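Local coordinates for protein Phenylalanine/tyrosine ammonia-lyase (Rhodosporidium toruloides, PDB 1Y2M) that catalyses the non-oxidative deamination of L-phenylalanine and L-tyrosine to trans-cinnamic acid and p-coumaric acid, releasing ammonium, at residues B[293-304]-B[432-443]. Numbering follows the deposited sequence.
Sequences SQSLTAMTVEAM and IGKLNFTQLTEM
Facing each other through Ser-293, Thr-297, Asn-436 and Gln-439, segments 293-304 and 432-443 run almost parallel, their axes 10.4 Å apart at closest approach and at an angle of 18°. They belong to the long-helix bundle of the PAL/histidase fold, and the pair illustrates how buried polar side chains can join two core helices. Ser-293 carries its hydroxyl anti to the backbone N (chi1 178°), which directs OG to Asn-436 OD1 at 2.6 Å, in the carbonyl plane and on a lone pair. The amide's other end, ND2, bonds weakly to Ser-293 O. One turn on, Gln-439 reaches across Thr-297 at about a right angle; its NE2 donates an almost straight bond (166°) to Thr-297 OG1 at 2.9 Å, with the oxygen close to the amide plane. The same OG1 donates to Ser-293 O within its own helix, while Gln-439 NE2 also donates to Pro-364 O. A valine in place of Thr-297 would probably leave the Gln-439 amide without its acceptor on this helix, with NE2 left to Pro-364 O. Farther along, the packing is mainly through selenomethionines: Met-443 SE lies 3.8 Å from Ala-303 CB. The exception is Glu-442, salt-bridged to Arg-362, which borders the end of the bent Met-304 chain, whose SE sits 4.2 Å from Met-443 CG.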
# COMPACT_ATOMS: atom_id res chain seq x y z
N SER B 293 19.14 -7.10 -15.60
CA SER B 293 17.81 -7.56 -16.03
C SER B 293 17.77 -7.73 -17.55
O SER B 293 17.19 -8.68 -18.08
CB SER B 293 16.74 -6.55 -15.61
OG SER B 293 15.49 -7.02 -16.08
N GLN B 294 18.39 -6.79 -18.25
CA GLN B 294 18.46 -6.82 -19.72
C GLN B 294 19.33 -7.99 -20.20
O GLN B 294 19.00 -8.72 -21.15
CB GLN B 294 18.99 -5.51 -20.24
CG GLN B 294 17.93 -4.44 -20.05
CD GLN B 294 18.37 -3.06 -20.48
OE1 GLN B 294 18.85 -2.89 -21.60
NE2 GLN B 294 18.19 -2.08 -19.63
N SER B 295 20.46 -8.14 -19.54
CA SER B 295 21.36 -9.25 -19.83
C SER B 295 20.70 -10.62 -19.62
O SER B 295 20.81 -11.53 -20.44
CB SER B 295 22.67 -9.12 -19.02
OG SER B 295 23.38 -7.93 -19.40
N LEU B 296 19.96 -10.75 -18.52
CA LEU B 296 19.24 -11.96 -18.22
C LEU B 296 18.11 -12.20 -19.20
O LEU B 296 17.87 -13.34 -19.57
CB LEU B 296 18.68 -11.86 -16.80
CG LEU B 296 19.71 -12.06 -15.71
CD1 LEU B 296 19.14 -11.71 -14.39
CD2 LEU B 296 20.15 -13.49 -15.70
N THR B 297 17.45 -11.15 -19.66
CA THR B 297 16.48 -11.26 -20.73
C THR B 297 17.10 -11.92 -21.99
O THR B 297 16.55 -12.88 -22.54
CB THR B 297 15.86 -9.87 -21.09
OG1 THR B 297 15.15 -9.36 -19.97
CG2 THR B 297 14.86 -10.04 -22.24
N ALA B 298 18.25 -11.41 -22.40
CA ALA B 298 18.97 -11.93 -23.58
C ALA B 298 19.31 -13.41 -23.34
O ALA B 298 19.04 -14.30 -24.20
CB ALA B 298 20.20 -11.13 -23.86
N MSE B 299 19.87 -13.73 -22.18
CA MSE B 299 20.31 -15.12 -21.94
C MSE B 299 19.15 -16.09 -21.86
O MSE B 299 19.24 -17.27 -22.21
CB MSE B 299 21.21 -15.17 -20.72
CG MSE B 299 22.41 -14.39 -20.98
SE MSE B 299 23.71 -14.50 -19.51
CE MSE B 299 24.59 -16.06 -20.06
N THR B 300 18.04 -15.58 -21.35
CA THR B 300 16.80 -16.38 -21.35
C THR B 300 16.27 -16.62 -22.76
O THR B 300 15.75 -17.71 -23.06
CB THR B 300 15.74 -15.77 -20.42
OG1 THR B 300 16.28 -15.57 -19.09
CG2 THR B 300 14.51 -16.66 -20.31
N VAL B 301 16.32 -15.62 -23.64
CA VAL B 301 15.89 -15.85 -25.02
C VAL B 301 16.77 -16.99 -25.57
O VAL B 301 16.27 -17.89 -26.25
CB VAL B 301 16.03 -14.57 -25.89
CG1 VAL B 301 15.81 -14.87 -27.36
CG2 VAL B 301 15.06 -13.45 -25.42
N GLU B 302 18.06 -16.96 -25.26
CA GLU B 302 18.96 -18.02 -25.75
C GLU B 302 18.58 -19.40 -25.17
O GLU B 302 18.39 -20.36 -25.90
CB GLU B 302 20.42 -17.67 -25.44
CG GLU B 302 20.91 -16.47 -26.21
CD GLU B 302 22.42 -16.28 -26.02
OE1 GLU B 302 22.79 -15.86 -24.91
OE2 GLU B 302 23.24 -16.58 -26.95
N ALA B 303 18.39 -19.49 -23.85
CA ALA B 303 18.05 -20.76 -23.23
C ALA B 303 16.71 -21.29 -23.76
O ALA B 303 16.52 -22.48 -23.87
CB ALA B 303 17.96 -20.63 -21.74
N MSE B 304 15.79 -20.39 -24.10
CA MSE B 304 14.44 -20.77 -24.56
C MSE B 304 14.39 -20.97 -26.07
O MSE B 304 13.34 -21.23 -26.60
CB MSE B 304 13.46 -19.69 -24.16
CG MSE B 304 13.28 -19.54 -22.67
SE MSE B 304 12.03 -20.98 -22.07
CE MSE B 304 10.30 -20.32 -22.82
N ILE B 432 11.02 -4.58 -12.47
CA ILE B 432 12.12 -5.41 -12.97
C ILE B 432 11.98 -6.81 -12.37
O ILE B 432 12.00 -7.82 -13.08
CB ILE B 432 13.51 -4.84 -12.55
CG1 ILE B 432 13.75 -3.46 -13.19
CG2 ILE B 432 14.63 -5.83 -12.93
CD1 ILE B 432 14.93 -2.72 -12.64
N GLY B 433 11.81 -6.88 -11.05
CA GLY B 433 11.66 -8.19 -10.39
C GLY B 433 10.50 -9.01 -10.99
O GLY B 433 10.65 -10.21 -11.29
N LYS B 434 9.32 -8.43 -11.15
CA LYS B 434 8.22 -9.15 -11.75
C LYS B 434 8.58 -9.67 -13.14
O LYS B 434 8.33 -10.83 -13.44
CB LYS B 434 6.98 -8.27 -11.77
CG LYS B 434 5.78 -8.97 -12.36
CD LYS B 434 5.26 -10.12 -11.51
CE LYS B 434 3.99 -10.69 -12.15
NZ LYS B 434 3.18 -11.70 -11.33
N LEU B 435 9.24 -8.87 -13.97
CA LEU B 435 9.66 -9.34 -15.29
C LEU B 435 10.57 -10.55 -15.24
O LEU B 435 10.30 -11.59 -15.85
CB LEU B 435 10.40 -8.21 -16.02
CG LEU B 435 10.73 -8.58 -17.49
CD1 LEU B 435 9.39 -8.82 -18.31
CD2 LEU B 435 11.58 -7.53 -18.13
N ASN B 436 11.67 -10.41 -14.52
CA ASN B 436 12.63 -11.50 -14.50
C ASN B 436 12.02 -12.71 -13.78
O ASN B 436 12.30 -13.84 -14.15
CB ASN B 436 13.96 -11.05 -13.87
CG ASN B 436 14.65 -10.00 -14.73
OD1 ASN B 436 14.74 -8.87 -14.35
ND2 ASN B 436 15.11 -10.38 -15.93
N PHE B 437 11.19 -12.51 -12.77
CA PHE B 437 10.54 -13.70 -12.14
C PHE B 437 9.72 -14.42 -13.24
O PHE B 437 9.73 -15.64 -13.35
CB PHE B 437 9.57 -13.25 -11.07
CG PHE B 437 8.60 -14.31 -10.65
CD1 PHE B 437 9.03 -15.44 -9.98
CD2 PHE B 437 7.28 -14.20 -10.97
CE1 PHE B 437 8.15 -16.44 -9.63
CE2 PHE B 437 6.38 -15.20 -10.64
CZ PHE B 437 6.83 -16.32 -9.96
N THR B 438 8.93 -13.68 -14.00
CA THR B 438 8.06 -14.32 -15.00
C THR B 438 8.86 -15.00 -16.09
O THR B 438 8.49 -16.11 -16.58
CB THR B 438 7.03 -13.38 -15.69
OG1 THR B 438 7.68 -12.34 -16.45
CG2 THR B 438 6.13 -12.75 -14.65
N GLN B 439 10.00 -14.42 -16.43
CA GLN B 439 10.93 -15.11 -17.40
C GLN B 439 11.45 -16.42 -16.82
O GLN B 439 11.47 -17.46 -17.50
CB GLN B 439 12.14 -14.23 -17.75
CG GLN B 439 11.80 -12.99 -18.53
CD GLN B 439 12.95 -12.04 -18.65
OE1 GLN B 439 14.00 -12.25 -18.02
NE2 GLN B 439 12.78 -10.96 -19.45
N LEU B 440 11.94 -16.35 -15.59
CA LEU B 440 12.55 -17.49 -14.93
C LEU B 440 11.50 -18.58 -14.72
O LEU B 440 11.74 -19.73 -15.03
CB LEU B 440 13.12 -17.07 -13.59
CG LEU B 440 13.66 -18.22 -12.72
CD1 LEU B 440 14.77 -18.94 -13.42
CD2 LEU B 440 14.21 -17.68 -11.41
N THR B 441 10.30 -18.24 -14.24
CA THR B 441 9.35 -19.28 -13.86
C THR B 441 8.79 -19.99 -15.11
O THR B 441 8.46 -21.17 -15.08
CB THR B 441 8.31 -18.75 -12.89
OG1 THR B 441 7.70 -19.87 -12.19
CG2 THR B 441 7.29 -17.91 -13.58
N GLU B 442 8.76 -19.29 -16.24
CA GLU B 442 8.41 -19.91 -17.51
C GLU B 442 9.47 -20.93 -17.90
O GLU B 442 9.17 -22.05 -18.30
CB GLU B 442 8.26 -18.83 -18.58
CG GLU B 442 7.89 -19.35 -19.97
CD GLU B 442 7.75 -18.25 -21.00
OE1 GLU B 442 7.68 -17.04 -20.64
OE2 GLU B 442 7.73 -18.62 -22.21
N MSE B 443 10.72 -20.51 -17.78
CA MSE B 443 11.85 -21.36 -18.11
C MSE B 443 11.92 -22.62 -17.24
O MSE B 443 12.41 -23.64 -17.71
CB MSE B 443 13.19 -20.58 -18.00
CG MSE B 443 14.31 -21.30 -18.54
SE MSE B 443 15.94 -20.18 -18.57
CE MSE B 443 16.02 -19.78 -16.63